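Local atomic coordinates of alginate lyase (Alteromonas sp., PDB entry 1J1T), a protein that catalyses the eliminative cleavage of alginate, a polysaccharide of mannuronate and guluronate, and carries a bound calcium ion. Residues M80-K85 with V104-E109; D19-N24 with A41-P46; V71-V76 with N225-R230; Q90-D95 with Q178-F183. All coordinates share one frame; numbering follows the deposited sequence.

Interaction 1 of 4, residues M80-K85 with V104-E109; sequences MSDGGK and VSDTDE. With CA (calcium ion), chain B; SO4 (sulfate ion), chain C.
Asp-106 divides its carboxylate between a metal and a backbone turn: OD1 binds the calcium ion at 2.5 Å, while OD2 accepts the N-H of Gly-83. That turn is a type II beta turn from Ser-81 to Gly-84, which leads into strand 85-92 of the beta-sandwich. Gly-83 takes its third position with phi at 87°, where a side chain would be pressed against the preceding carbonyl oxygen. The Gly-83 N lies 2.6 Å from Asp-106 OD2 and meets it from above the carboxylate plane, 41° out of it. Gly-120 N is a second donor to OD2, and Asp-114, Val-116, Asn-119 and Ile-121 share the calcium with OD1. A return bond of 2.9 Å joins Asp-106 N to Gly-84 O, so turn and metal loop grip each other in both directions.

Beyond the turn, Lys-85 and Ser-105 form an antiparallel non-hydrogen-bonded pair, tightly packed where Lys-85 CG lies 3.2 Å from Ser-105 CB. The lysine chain is fully extended, passes Thr-107 CG2, and donates from NZ to an oxygen of a sulfate ion that probably comes from the crystallisation liquor. A methionine in its place would probably leave the sulfate and the water beside Glu-109 without their cationic partner. Glu-109 turns OE1 to Arg-127 and Lys-137; its OE2 accepts at 2.9 Å from that water, which Lys-85 NZ reaches at 3.1 Å.

Interaction 2 of 4, residues D19-N24 with A41-P46; sequences DLEGDN and AQHITP
His-43 lays one face of its imidazole over the backbone where Glu-21 passes into Gly-22, and van der Waals contact carries most of this junction. The torsion that places CG opposite the backbone N (chi1 -171°) swings the ring toward the end of strand 18-21. Glu-21 CB then sits over the ring face, 4.1 Å from the centroid of His-43, in a CH-pi contact. Gly-22 N lies over the same face, nearer the ND1 corner, 3.5 Å from His-43 ND1. Backbone and methylene thus share the imidazole between them. Close by, the methyl of Ala-41 rests against Gly-22, with CB 4.0 Å from the glycine CA. Any side chain at Gly-22 would run into this methyl, and a phi of 105° is itself a conformation suited to glycine.

Polar contacts are fewer, and no direct hydrogen bond spans the two segments. The carbonyl O of Asn-24 receives a CA-H...O contact from Ala-41 CA at 3.1 Å. A water supplies the link that is missing between the backbones: it accepts from Asn-24 N at 3.0 Å and can donate to Ala-41 O, 3.1 Å away.

Both segments lean on strand 50-57. Glu-21 pairs through its backbone with Glu-54 and His-43 with Arg-52, while Ala-41 packs on His-53. The contact therefore joins the end of edge strand 18-21 to the chain leaving the short helix 38-41, beside the strand that is neighbour to 18-21 in the sheet.

Interaction 3 of 4, residues V71-V76 with N225-R230; sequences VFEATV and NVTYTR
Phe-72 and Tyr-228 both carry CG opposite the backbone N (chi1 175° and -179°), which sends both side chains out on the same face of the sheet, where they cross at about a right angle. Phe-72 CB meets the edge of the tyrosine ring, 4.0 Å from Tyr-228 CD1. Farther along, Phe-72 CE1 reaches Val-226 CG1 at 3.7 Å, and Ala-74 CB touches the other methyl of the valine.

Four backbone hydrogen bonds fix this antiparallel register, two between Val-71 and Thr-229 and two between Glu-73 and Thr-227; Phe-72 and Tyr-228 are the non-hydrogen-bonded pair between them. On the reverse face Glu-73 and Thr-227 lie side by side, with Glu-73 CB 3.3 Å from Thr-227 OG1. A water joins that hydroxyl to Val-71 O, to which it donates at 3.0 Å.

The phenol oxygen of Tyr-228 is hydrogen-bonded to Glu-70 and accepts from Arg-230 NH1 at 3.1 Å, in the guanidinium plane. A leucine here would probably leave Glu-70 and that arginine N-H without their common partner and open a gap next to Phe-18, where the outer part of the ring packs.

Strand 68-80 is flanked in its sheet by 219-232 and 148-156. The face bearing Phe-72 and Tyr-228 looks into the sandwich, where Phe-72 meets Phe-181 and Phe-183 of strand 180-188 and Tyr-228 packs edge-to-face with Phe-18.

Interaction 4 of 4, residues Q90-D95 with Q178-F183; sequences QHHASD and QSYFKF
His-92 and Tyr-180 lie side by side on one face of the sheet, with His-92 CB over the phenol ring, 3.7 Å from its centroid, as a CH-pi contact. Beside them Lys-182 bends at chi3 (-57°) and brings its CE against the amide of Gln-90, 3.3 Å from Gln-90 CD. On the opposite face Phe-181 CD1 comes over the imidazole of His-91, 3.6 Å from NE2.

Behind these side chains stand two antiparallel hydrogen-bonded pairs, Gln-90 with Lys-182 and His-92 with Tyr-180. The bond from His-92 N to Tyr-180 O is short at 2.7 Å and almost straight, at 175°.

Farther out, Glu-70 and Ser-100 bond to the two nitrogens of His-91 and so fix the turn of its ring, Arg-62 makes a cation-pi contact with Tyr-180, and Asp-176 holds Ser-94 OG.

The chemistry divides between the two faces. Phe-181 and His-91 share the inner one, where the bonds to Glu-70 and Ser-100 accommodate the imidazole. Gln-90, His-92, Tyr-180 and Lys-182 make the other, rich in polar groups; these strands match the Q-x-H and Y-x-K motifs of this lyase family, consistent with a face that lines the alginate-binding cleft.

How the interactions relate
From the N terminus, interaction 2 closes first: a short loop from 19-24 to 41-46, complete before the others begin. Interaction 3 opens next at 71-76 and closes only at 225-230, so its long loop encloses the two remaining contacts. Within it, interaction 1 starts at 80-85 and interaction 4 at 90-95; their segments alternate, and the loops cross, 104-109 returning before 178-183. Interactions 1, 2 and 4 all reach the sheet containing strands 50-57, 180-188, 85-92 and 98-105, whereas interaction 3 belongs to the facing sheet. Interactions 3 and 4 touch across the sandwich, where Phe-72 CZ lies 3.5 Å from Phe-183 CD2. Interaction 1 stands apart at the calcium end, its centre about 23 Å from that of interaction 4.

Interaction 1 of 4, residues M80-K85 with V104-E109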
loop_
_atom_site.group_PDB
_atom_site.type_symbol
_atom_site.label_atom_id
_atom_site.label_comp_id
_atom_site.label_asym_id
_atom_site.label_seq_id
_atom_site.Cartn_x
_atom_site.Cartn_y
_atom_site.Cartn_z
ATOM N N MET A 80 -10.390 9.903 1.368
ATOM C CA MET A 80 -11.005 8.988 0.423
ATOM C C MET A 80 -12.502 8.848 0.652
ATOM O O MET A 80 -12.985 8.999 1.771
ATOM C CB MET A 80 -10.319 7.621 0.534
ATOM C CG MET A 80 -10.914 6.522 -0.336
ATOM S SD MET A 80 -9.701 5.225 -0.734
ATOM C CE MET A 80 -9.536 4.375 0.845
ATOM N N SER A 81 -13.223 8.556 -0.425
ATOM C CA SER A 81 -14.672 8.381 -0.390
ATOM C C SER A 81 -15.055 7.155 0.436
ATOM O O SER A 81 -14.274 6.212 0.560
ATOM C CB SER A 81 -15.204 8.200 -1.819
ATOM O OG SER A 81 -14.722 9.219 -2.678
ATOM N N ASP A 82 -16.263 7.170 0.990
ATOM C CA ASP A 82 -16.760 6.040 1.772
ATOM C C ASP A 82 -16.696 4.787 0.900
ATOM O O ASP A 82 -16.961 4.852 -0.297
ATOM C CB ASP A 82 -18.224 6.262 2.177
ATOM C CG ASP A 82 -18.414 7.453 3.097
ATOM O OD1 ASP A 82 -19.584 7.813 3.350
ATOM O OD2 ASP A 82 -17.411 8.025 3.573
ATOM N N GLY A 83 -16.346 3.653 1.498
ATOM C CA GLY A 83 -16.292 2.408 0.749
ATOM C C GLY A 83 -14.975 2.125 0.043
ATOM O O GLY A 83 -14.770 1.037 -0.499
ATOM N N GLY A 84 -14.081 3.105 0.043
ATOM C CA GLY A 84 -12.800 2.927 -0.612
ATOM C C GLY A 84 -11.877 1.968 0.108
ATOM O O GLY A 84 -11.955 1.803 1.330
ATOM N N LYS A 85 -10.994 1.338 -0.660
ATOM C CA LYS A 85 -10.031 0.386 -0.127
ATOM C C LYS A 85 -8.740 0.469 -0.933
ATOM O O LYS A 85 -8.752 0.343 -2.160
ATOM C CB LYS A 85 -10.590 -1.031 -0.205
ATOM C CG LYS A 85 -9.609 -2.120 0.189
ATOM C CD LYS A 85 -10.277 -3.480 0.145
ATOM C CE LYS A 85 -9.327 -4.601 0.540
ATOM N NZ LYS A 85 -10.026 -5.923 0.479
ATOM N N VAL A 104 -5.988 0.390 4.056
ATOM C CA VAL A 104 -6.793 1.462 4.616
ATOM C C VAL A 104 -8.082 1.177 3.848
ATOM O O VAL A 104 -8.188 1.502 2.664
ATOM C CB VAL A 104 -6.280 2.869 4.249
ATOM C CG1 VAL A 104 -7.218 3.918 4.832
ATOM C CG2 VAL A 104 -4.870 3.080 4.797
ATOM N N SER A 105 -9.043 0.524 4.498
ATOM C CA SER A 105 -10.274 0.183 3.801
ATOM C C SER A 105 -11.552 0.345 4.603
ATOM O O SER A 105 -11.586 0.178 5.826
ATOM C CB SER A 105 -10.194 -1.247 3.257
ATOM O OG SER A 105 -10.555 -2.196 4.236
ATOM N N ASP A 106 -12.610 0.654 3.868
ATOM C CA ASP A 106 -13.925 0.887 4.425
ATOM C C ASP A 106 -14.874 -0.195 3.913
ATOM O O ASP A 106 -15.876 0.110 3.271
ATOM C CB ASP A 106 -14.380 2.289 3.995
ATOM C CG ASP A 106 -15.718 2.687 4.589
ATOM O OD1 ASP A 106 -16.159 2.021 5.532
ATOM O OD2 ASP A 106 -16.325 3.673 4.122
ATOM N N THR A 107 -14.544 -1.457 4.188
ATOM C CA THR A 107 -15.370 -2.579 3.748
ATOM C C THR A 107 -16.021 -3.323 4.912
ATOM O O THR A 107 -15.867 -2.950 6.080
ATOM C CB THR A 107 -14.560 -3.625 2.946
ATOM O OG1 THR A 107 -13.750 -4.394 3.845
ATOM C CG2 THR A 107 -13.664 -2.942 1.916
ATOM N N ASP A 108 -16.734 -4.390 4.568
ATOM C CA ASP A 108 -17.430 -5.215 5.542
ATOM C C ASP A 108 -16.617 -6.440 5.961
ATOM O O ASP A 108 -17.124 -7.300 6.678
ATOM C CB ASP A 108 -18.777 -5.667 4.966
ATOM C CG ASP A 108 -19.910 -5.555 5.971
ATOM O OD1 ASP A 108 -20.170 -4.431 6.451
ATOM O OD2 ASP A 108 -20.539 -6.590 6.280
ATOM N N GLU A 109 -15.366 -6.536 5.518
ATOM C CA GLU A 109 -14.541 -7.679 5.908
ATOM C C GLU A 109 -14.424 -7.682 7.430
ATOM O O GLU A 109 -14.048 -6.681 8.031
ATOM C CB GLU A 109 -13.141 -7.602 5.284
ATOM C CG GLU A 109 -12.252 -8.776 5.700
ATOM C CD GLU A 109 -10.884 -8.777 5.037
ATOM O OE1 GLU A 109 -10.004 -9.520 5.524
ATOM O OE2 GLU A 109 -10.689 -8.054 4.032
HETATM CA CA CA B . -15.889 1.083 7.837
HETATM S S SO4 C . -7.651 -8.867 -0.309
HETATM O O1 SO4 C . -8.153 -7.896 0.680
HETATM O O2 SO4 C . -8.566 -8.917 -1.467
HETATM O O3 SO4 C . -6.308 -8.453 -0.763
HETATM O O4 SO4 C . -7.572 -10.205 0.312
HETATM O O HOH W 1 -11.370 -5.401 3.178
HETATM O O HOH W 2 -14.578 -1.135 7.344
#

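Interaction 2 of 4, residues D19-N24 with A41-P46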
loop_
_atom_site.group_PDB
_atom_site.type_symbol
_atom_site.label_atom_id
_atom_site.label_comp_id
_atom_site.label_asym_id
_atom_site.label_seq_id
_atom_site.Cartn_x
_atom_site.Cartn_y
_atom_site.Cartn_z
ATOM N N ASP A 19 11.326 2.865 -8.617
ATOM C CA ASP A 19 10.817 3.141 -9.963
ATOM C C ASP A 19 9.407 3.673 -9.742
ATOM O O ASP A 19 8.709 3.210 -8.842
ATOM C CB ASP A 19 10.717 1.860 -10.793
ATOM C CG ASP A 19 12.043 1.433 -11.379
ATOM O OD1 ASP A 19 12.146 0.271 -11.825
ATOM O OD2 ASP A 19 12.976 2.259 -11.403
ATOM N N LEU A 20 8.982 4.629 -10.558
ATOM C CA LEU A 20 7.646 5.193 -10.411
ATOM C C LEU A 20 6.600 4.480 -11.263
ATOM O O LEU A 20 6.858 4.126 -12.414
ATOM C CB LEU A 20 7.653 6.680 -10.774
ATOM C CG LEU A 20 6.275 7.357 -10.809
ATOM C CD1 LEU A 20 5.619 7.275 -9.437
ATOM C CD2 LEU A 20 6.425 8.808 -11.242
ATOM N N GLU A 21 5.427 4.265 -10.675
ATOM C CA GLU A 21 4.299 3.635 -11.365
ATOM C C GLU A 21 3.203 4.690 -11.364
ATOM O O GLU A 21 2.577 4.937 -10.338
ATOM C CB GLU A 21 3.815 2.392 -10.612
ATOM C CG GLU A 21 4.853 1.293 -10.458
ATOM C CD GLU A 21 4.365 0.178 -9.555
ATOM O OE1 GLU A 21 3.754 -0.791 -10.055
ATOM O OE2 GLU A 21 4.581 0.284 -8.332
ATOM N N GLY A 22 2.974 5.309 -12.519
ATOM C CA GLY A 22 1.990 6.374 -12.612
ATOM C C GLY A 22 2.766 7.677 -12.704
ATOM O O GLY A 22 2.991 8.362 -11.706
ATOM N N ASP A 23 3.188 8.015 -13.917
ATOM C CA ASP A 23 3.982 9.214 -14.158
ATOM C C ASP A 23 3.260 10.544 -13.979
ATOM O O ASP A 23 3.878 11.534 -13.589
ATOM C CB ASP A 23 4.577 9.158 -15.568
ATOM C CG ASP A 23 5.478 7.955 -15.772
ATOM O OD1 ASP A 23 6.514 7.865 -15.082
ATOM O OD2 ASP A 23 5.149 7.096 -16.615
ATOM N N ASN A 24 1.960 10.579 -14.256
ATOM C CA ASN A 24 1.225 11.833 -14.143
ATOM C C ASN A 24 -0.045 11.796 -13.295
ATOM O O ASN A 24 -0.960 11.015 -13.554
ATOM C CB ASN A 24 0.890 12.345 -15.544
ATOM C CG ASN A 24 2.130 12.591 -16.381
ATOM O OD1 ASN A 24 2.949 13.458 -16.063
ATOM N ND2 ASN A 24 2.280 11.821 -17.453
ATOM N N ALA A 41 -3.535 9.222 -11.809
ATOM C CA ALA A 41 -2.423 8.493 -12.414
ATOM C C ALA A 41 -2.988 7.330 -13.226
ATOM O O ALA A 41 -2.521 7.036 -14.329
ATOM C CB ALA A 41 -1.478 7.973 -11.331
ATOM N N GLN A 42 -3.991 6.666 -12.661
ATOM C CA GLN A 42 -4.665 5.555 -13.324
ATOM C C GLN A 42 -3.724 4.509 -13.908
ATOM O O GLN A 42 -3.974 3.983 -14.989
ATOM C CB GLN A 42 -5.564 6.105 -14.437
ATOM C CG GLN A 42 -6.510 7.197 -13.967
ATOM C CD GLN A 42 -7.330 7.812 -15.092
ATOM O OE1 GLN A 42 -8.125 8.728 -14.862
ATOM N NE2 GLN A 42 -7.142 7.312 -16.310
ATOM N N HIS A 43 -2.653 4.190 -13.190
ATOM C CA HIS A 43 -1.689 3.210 -13.678
ATOM C C HIS A 43 -2.189 1.782 -13.497
ATOM O O HIS A 43 -2.679 1.420 -12.430
ATOM C CB HIS A 43 -0.360 3.374 -12.944
ATOM C CG HIS A 43 0.751 2.555 -13.525
ATOM N ND1 HIS A 43 1.437 2.932 -14.660
ATOM C CD2 HIS A 43 1.288 1.376 -13.133
ATOM C CE1 HIS A 43 2.352 2.020 -14.940
ATOM N NE2 HIS A 43 2.282 1.066 -14.028
ATOM N N ILE A 44 -2.053 0.964 -14.535
ATOM C CA ILE A 44 -2.500 -0.420 -14.455
ATOM C C ILE A 44 -1.381 -1.409 -14.773
ATOM O O ILE A 44 -0.367 -1.041 -15.360
ATOM C CB ILE A 44 -3.698 -0.678 -15.420
ATOM C CG1 ILE A 44 -3.329 -0.281 -16.850
ATOM C CG2 ILE A 44 -4.913 0.127 -14.985
ATOM C CD1 ILE A 44 -2.471 -1.293 -17.568
ATOM N N THR A 45 -1.575 -2.657 -14.353
ATOM C CA THR A 45 -0.635 -3.744 -14.609
ATOM C C THR A 45 -1.520 -4.879 -15.123
ATOM O O THR A 45 -2.728 -4.873 -14.888
ATOM C CB THR A 45 0.092 -4.206 -13.325
ATOM O OG1 THR A 45 -0.865 -4.715 -12.386
ATOM C CG2 THR A 45 0.851 -3.051 -12.696
ATOM N N PRO A 46 -0.941 -5.864 -15.826
ATOM C CA PRO A 46 -1.741 -6.976 -16.352
ATOM C C PRO A 46 -2.567 -7.781 -15.347
ATOM O O PRO A 46 -3.661 -8.245 -15.677
ATOM C CB PRO A 46 -0.711 -7.833 -17.092
ATOM C CG PRO A 46 0.580 -7.503 -16.403
ATOM C CD PRO A 46 0.480 -6.022 -16.181
HETATM O O HOH W 3 0.082 8.442 -15.207
#

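Interaction 3 of 4, residues V71-V76 with N225-R230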
loop_
_atom_site.group_PDB
_atom_site.type_symbol
_atom_site.label_atom_id
_atom_site.label_comp_id
_atom_site.label_asym_id
_atom_site.label_seq_id
_atom_site.Cartn_x
_atom_site.Cartn_y
_atom_site.Cartn_z
ATOM N N VAL A 71 13.779 -0.248 6.309
ATOM C CA VAL A 71 12.863 0.442 7.190
ATOM C C VAL A 71 12.221 1.585 6.427
ATOM O O VAL A 71 12.917 2.446 5.867
ATOM C CB VAL A 71 13.586 1.029 8.420
ATOM C CG1 VAL A 71 12.590 1.781 9.296
ATOM C CG2 VAL A 71 14.263 -0.085 9.209
ATOM N N PHE A 72 10.895 1.573 6.387
ATOM C CA PHE A 72 10.148 2.629 5.723
ATOM C C PHE A 72 9.276 3.269 6.780
ATOM O O PHE A 72 8.619 2.570 7.555
ATOM C CB PHE A 72 9.248 2.076 4.615
ATOM C CG PHE A 72 8.367 3.120 3.986
ATOM C CD1 PHE A 72 8.862 3.961 2.995
ATOM C CD2 PHE A 72 7.056 3.301 4.427
ATOM C CE1 PHE A 72 8.070 4.973 2.453
ATOM C CE2 PHE A 72 6.253 4.311 3.893
ATOM C CZ PHE A 72 6.756 5.149 2.907
ATOM N N GLU A 73 9.273 4.593 6.822
ATOM C CA GLU A 73 8.453 5.308 7.786
ATOM C C GLU A 73 7.887 6.559 7.144
ATOM O O GLU A 73 8.531 7.178 6.292
ATOM C CB GLU A 73 9.271 5.685 9.026
ATOM C CG GLU A 73 8.510 6.563 10.012
ATOM C CD GLU A 73 9.165 6.624 11.380
ATOM O OE1 GLU A 73 10.375 6.922 11.455
ATOM O OE2 GLU A 73 8.465 6.379 12.385
ATOM N N ALA A 74 6.677 6.925 7.547
ATOM C CA ALA A 74 6.043 8.112 7.007
ATOM C C ALA A 74 4.832 8.548 7.811
ATOM O O ALA A 74 4.235 7.760 8.549
ATOM C CB ALA A 74 5.626 7.868 5.556
ATOM N N THR A 75 4.503 9.824 7.668
ATOM C CA THR A 75 3.331 10.416 8.288
ATOM C C THR A 75 2.353 10.315 7.121
ATOM O O THR A 75 2.590 10.880 6.047
ATOM C CB THR A 75 3.586 11.881 8.652
ATOM O OG1 THR A 75 4.574 11.937 9.688
ATOM C CG2 THR A 75 2.315 12.541 9.137
ATOM N N VAL A 76 1.267 9.582 7.327
ATOM C CA VAL A 76 0.303 9.341 6.264
ATOM C C VAL A 76 -1.072 9.950 6.489
ATOM O O VAL A 76 -1.730 9.688 7.499
ATOM C CB VAL A 76 0.133 7.812 6.053
ATOM C CG1 VAL A 76 -0.765 7.529 4.854
ATOM C CG2 VAL A 76 1.500 7.159 5.880
ATOM N N ASN A 225 7.435 13.524 6.029
ATOM C CA ASN A 225 8.406 13.014 6.999
ATOM C C ASN A 225 8.709 11.562 6.661
ATOM O O ASN A 225 8.629 10.682 7.516
ATOM C CB ASN A 225 7.835 13.104 8.414
ATOM C CG ASN A 225 7.654 14.535 8.880
ATOM O OD1 ASN A 225 6.964 14.793 9.862
ATOM N ND2 ASN A 225 8.284 15.470 8.181
ATOM N N VAL A 226 9.049 11.328 5.400
ATOM C CA VAL A 226 9.343 9.993 4.902
ATOM C C VAL A 226 10.818 9.620 5.048
ATOM O O VAL A 226 11.701 10.453 4.857
ATOM C CB VAL A 226 8.965 9.888 3.401
ATOM C CG1 VAL A 226 9.225 8.480 2.886
ATOM C CG2 VAL A 226 7.508 10.295 3.197
ATOM N N THR A 227 11.073 8.360 5.385
ATOM C CA THR A 227 12.437 7.861 5.514
ATOM C C THR A 227 12.472 6.429 5.014
ATOM O O THR A 227 11.528 5.670 5.220
ATOM C CB THR A 227 12.937 7.873 6.977
ATOM O OG1 THR A 227 12.009 7.166 7.809
ATOM C CG2 THR A 227 13.098 9.294 7.475
ATOM N N TYR A 228 13.557 6.067 4.340
ATOM C CA TYR A 228 13.710 4.713 3.834
ATOM C C TYR A 228 15.162 4.283 3.949
ATOM O O TYR A 228 16.063 4.955 3.449
ATOM C CB TYR A 228 13.271 4.613 2.371
ATOM C CG TYR A 228 13.392 3.210 1.829
ATOM C CD1 TYR A 228 12.552 2.195 2.281
ATOM C CD2 TYR A 228 14.395 2.877 0.917
ATOM C CE1 TYR A 228 12.710 0.875 1.843
ATOM C CE2 TYR A 228 14.563 1.561 0.475
ATOM C CZ TYR A 228 13.719 0.567 0.943
ATOM O OH TYR A 228 13.899 -0.737 0.530
ATOM N N THR A 229 15.378 3.161 4.622
ATOM C CA THR A 229 16.712 2.613 4.811
ATOM C C THR A 229 16.740 1.232 4.179
ATOM O O THR A 229 15.781 0.467 4.304
ATOM C CB THR A 229 17.047 2.489 6.306
ATOM O OG1 THR A 229 17.087 3.797 6.892
ATOM C CG2 THR A 229 18.393 1.802 6.502
ATOM N N ARG A 230 17.836 0.919 3.497
ATOM C CA ARG A 230 17.981 -0.370 2.843
ATOM C C ARG A 230 19.428 -0.845 2.929
ATOM O O ARG A 230 20.335 -0.191 2.419
ATOM C CB ARG A 230 17.563 -0.261 1.373
ATOM C CG ARG A 230 17.625 -1.567 0.609
ATOM C CD ARG A 230 17.433 -1.343 -0.891
ATOM N NE ARG A 230 17.379 -2.601 -1.632
ATOM C CZ ARG A 230 16.358 -3.453 -1.596
ATOM N NH1 ARG A 230 15.285 -3.188 -0.855
ATOM N NH2 ARG A 230 16.412 -4.576 -2.296
HETATM O O HOH W 4 13.634 4.801 7.587
HETATM O O HOH W 5 7.114 10.289 9.927
#

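Interaction 4 of 4, residues Q90-D95 with Q178-F183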
loop_
_atom_site.group_PDB
_atom_site.type_symbol
_atom_site.label_atom_id
_atom_site.label_comp_id
_atom_site.label_asym_id
_atom_site.label_seq_id
_atom_site.Cartn_x
_atom_site.Cartn_y
_atom_site.Cartn_z
ATOM N N GLN A 90 3.595 -2.446 0.683
ATOM C CA GLN A 90 3.622 -3.893 0.573
ATOM C C GLN A 90 4.960 -4.436 0.114
ATOM O O GLN A 90 5.741 -3.739 -0.533
ATOM C CB GLN A 90 2.538 -4.363 -0.410
ATOM C CG GLN A 90 2.713 -3.827 -1.821
ATOM C CD GLN A 90 1.628 -4.293 -2.775
ATOM O OE1 GLN A 90 1.424 -5.494 -2.966
ATOM N NE2 GLN A 90 0.928 -3.342 -3.387
ATOM N N HIS A 91 5.215 -5.688 0.477
ATOM C CA HIS A 91 6.412 -6.387 0.049
ATOM C C HIS A 91 5.867 -7.380 -0.963
ATOM O O HIS A 91 5.010 -8.198 -0.635
ATOM C CB HIS A 91 7.084 -7.133 1.204
ATOM C CG HIS A 91 7.978 -6.269 2.035
ATOM N ND1 HIS A 91 7.581 -5.719 3.234
ATOM C CD2 HIS A 91 9.246 -5.839 1.824
ATOM C CE1 HIS A 91 8.565 -4.985 3.726
ATOM N NE2 HIS A 91 9.586 -5.041 2.889
ATOM N N HIS A 92 6.346 -7.296 -2.195
ATOM C CA HIS A 92 5.863 -8.187 -3.235
ATOM C C HIS A 92 6.869 -9.285 -3.537
ATOM O O HIS A 92 8.079 -9.090 -3.406
ATOM C CB HIS A 92 5.570 -7.386 -4.505
ATOM C CG HIS A 92 4.694 -8.105 -5.483
ATOM N ND1 HIS A 92 3.350 -8.315 -5.261
ATOM C CD2 HIS A 92 4.975 -8.681 -6.674
ATOM C CE1 HIS A 92 2.840 -8.992 -6.275
ATOM N NE2 HIS A 92 3.806 -9.227 -7.146
ATOM N N ALA A 93 6.358 -10.446 -3.935
ATOM C CA ALA A 93 7.197 -11.586 -4.272
ATOM C C ALA A 93 7.494 -11.568 -5.770
ATOM O O ALA A 93 6.962 -10.734 -6.503
ATOM C CB ALA A 93 6.496 -12.883 -3.888
ATOM N N SER A 94 8.337 -12.492 -6.216
ATOM C CA SER A 94 8.717 -12.583 -7.622
ATOM C C SER A 94 7.520 -12.685 -8.554
ATOM O O SER A 94 7.348 -11.868 -9.459
ATOM C CB SER A 94 9.621 -13.797 -7.850
ATOM O OG SER A 94 10.833 -13.671 -7.135
ATOM N N ASP A 95 6.697 -13.700 -8.332
ATOM C CA ASP A 95 5.520 -13.929 -9.157
ATOM C C ASP A 95 4.367 -12.991 -8.817
ATOM O O ASP A 95 4.532 -11.771 -8.778
ATOM C CB ASP A 95 5.073 -15.387 -9.015
ATOM C CG ASP A 95 4.956 -15.822 -7.564
ATOM O OD1 ASP A 95 4.637 -17.006 -7.320
ATOM O OD2 ASP A 95 5.183 -14.982 -6.664
ATOM N N GLN A 178 13.383 -12.748 -4.936
ATOM C CA GLN A 178 13.376 -11.464 -5.635
ATOM C C GLN A 178 12.287 -10.547 -5.099
ATOM O O GLN A 178 11.524 -9.955 -5.866
ATOM C CB GLN A 178 13.164 -11.694 -7.135
ATOM C CG GLN A 178 14.230 -12.559 -7.780
ATOM C CD GLN A 178 15.585 -11.886 -7.793
ATOM O OE1 GLN A 178 15.757 -10.830 -8.403
ATOM N NE2 GLN A 178 16.555 -12.491 -7.120
ATOM N N SER A 179 12.227 -10.425 -3.778
ATOM C CA SER A 179 11.221 -9.597 -3.127
ATOM C C SER A 179 11.493 -8.113 -3.318
ATOM O O SER A 179 12.623 -7.707 -3.592
ATOM C CB SER A 179 11.181 -9.910 -1.630
ATOM O OG SER A 179 12.374 -9.471 -1.001
ATOM N N TYR A 180 10.452 -7.302 -3.163
ATOM C CA TYR A 180 10.598 -5.864 -3.304
ATOM C C TYR A 180 9.491 -5.084 -2.620
ATOM O O TYR A 180 8.319 -5.469 -2.649
ATOM C CB TYR A 180 10.693 -5.468 -4.786
ATOM C CG TYR A 180 9.510 -5.827 -5.657
ATOM C CD1 TYR A 180 8.593 -4.853 -6.056
ATOM C CD2 TYR A 180 9.342 -7.124 -6.139
ATOM C CE1 TYR A 180 7.545 -5.162 -6.922
ATOM C CE2 TYR A 180 8.295 -7.442 -7.004
ATOM C CZ TYR A 180 7.406 -6.457 -7.393
ATOM O OH TYR A 180 6.389 -6.761 -8.264
ATOM N N PHE A 181 9.884 -3.982 -1.998
ATOM C CA PHE A 181 8.959 -3.119 -1.288
ATOM C C PHE A 181 8.308 -2.103 -2.227
ATOM O O PHE A 181 8.929 -1.633 -3.184
ATOM C CB PHE A 181 9.703 -2.384 -0.168
ATOM C CG PHE A 181 8.817 -1.526 0.689
ATOM C CD1 PHE A 181 7.886 -2.105 1.553
ATOM C CD2 PHE A 181 8.913 -0.139 0.638
ATOM C CE1 PHE A 181 7.063 -1.307 2.356
ATOM C CE2 PHE A 181 8.098 0.666 1.432
ATOM C CZ PHE A 181 7.169 0.079 2.294
ATOM N N LYS A 182 7.052 -1.776 -1.941
ATOM C CA LYS A 182 6.297 -0.805 -2.725
ATOM C C LYS A 182 5.426 -0.009 -1.767
ATOM O O LYS A 182 4.986 -0.529 -0.742
ATOM C CB LYS A 182 5.384 -1.502 -3.739
ATOM C CG LYS A 182 6.056 -2.585 -4.560
ATOM C CD LYS A 182 5.144 -3.066 -5.680
ATOM C CE LYS A 182 3.815 -3.586 -5.153
ATOM N NZ LYS A 182 2.914 -4.004 -6.271
ATOM N N PHE A 183 5.175 1.250 -2.095
ATOM C CA PHE A 183 4.328 2.073 -1.248
ATOM C C PHE A 183 3.680 3.168 -2.081
ATOM O O PHE A 183 4.210 3.574 -3.119
ATOM C CB PHE A 183 5.132 2.686 -0.096
ATOM C CG PHE A 183 6.121 3.731 -0.530
ATOM C CD1 PHE A 183 7.360 3.369 -1.051
ATOM C CD2 PHE A 183 5.804 5.083 -0.430
ATOM C CE1 PHE A 183 8.273 4.343 -1.466
ATOM C CE2 PHE A 183 6.709 6.064 -0.845
ATOM C CZ PHE A 183 7.946 5.690 -1.363
#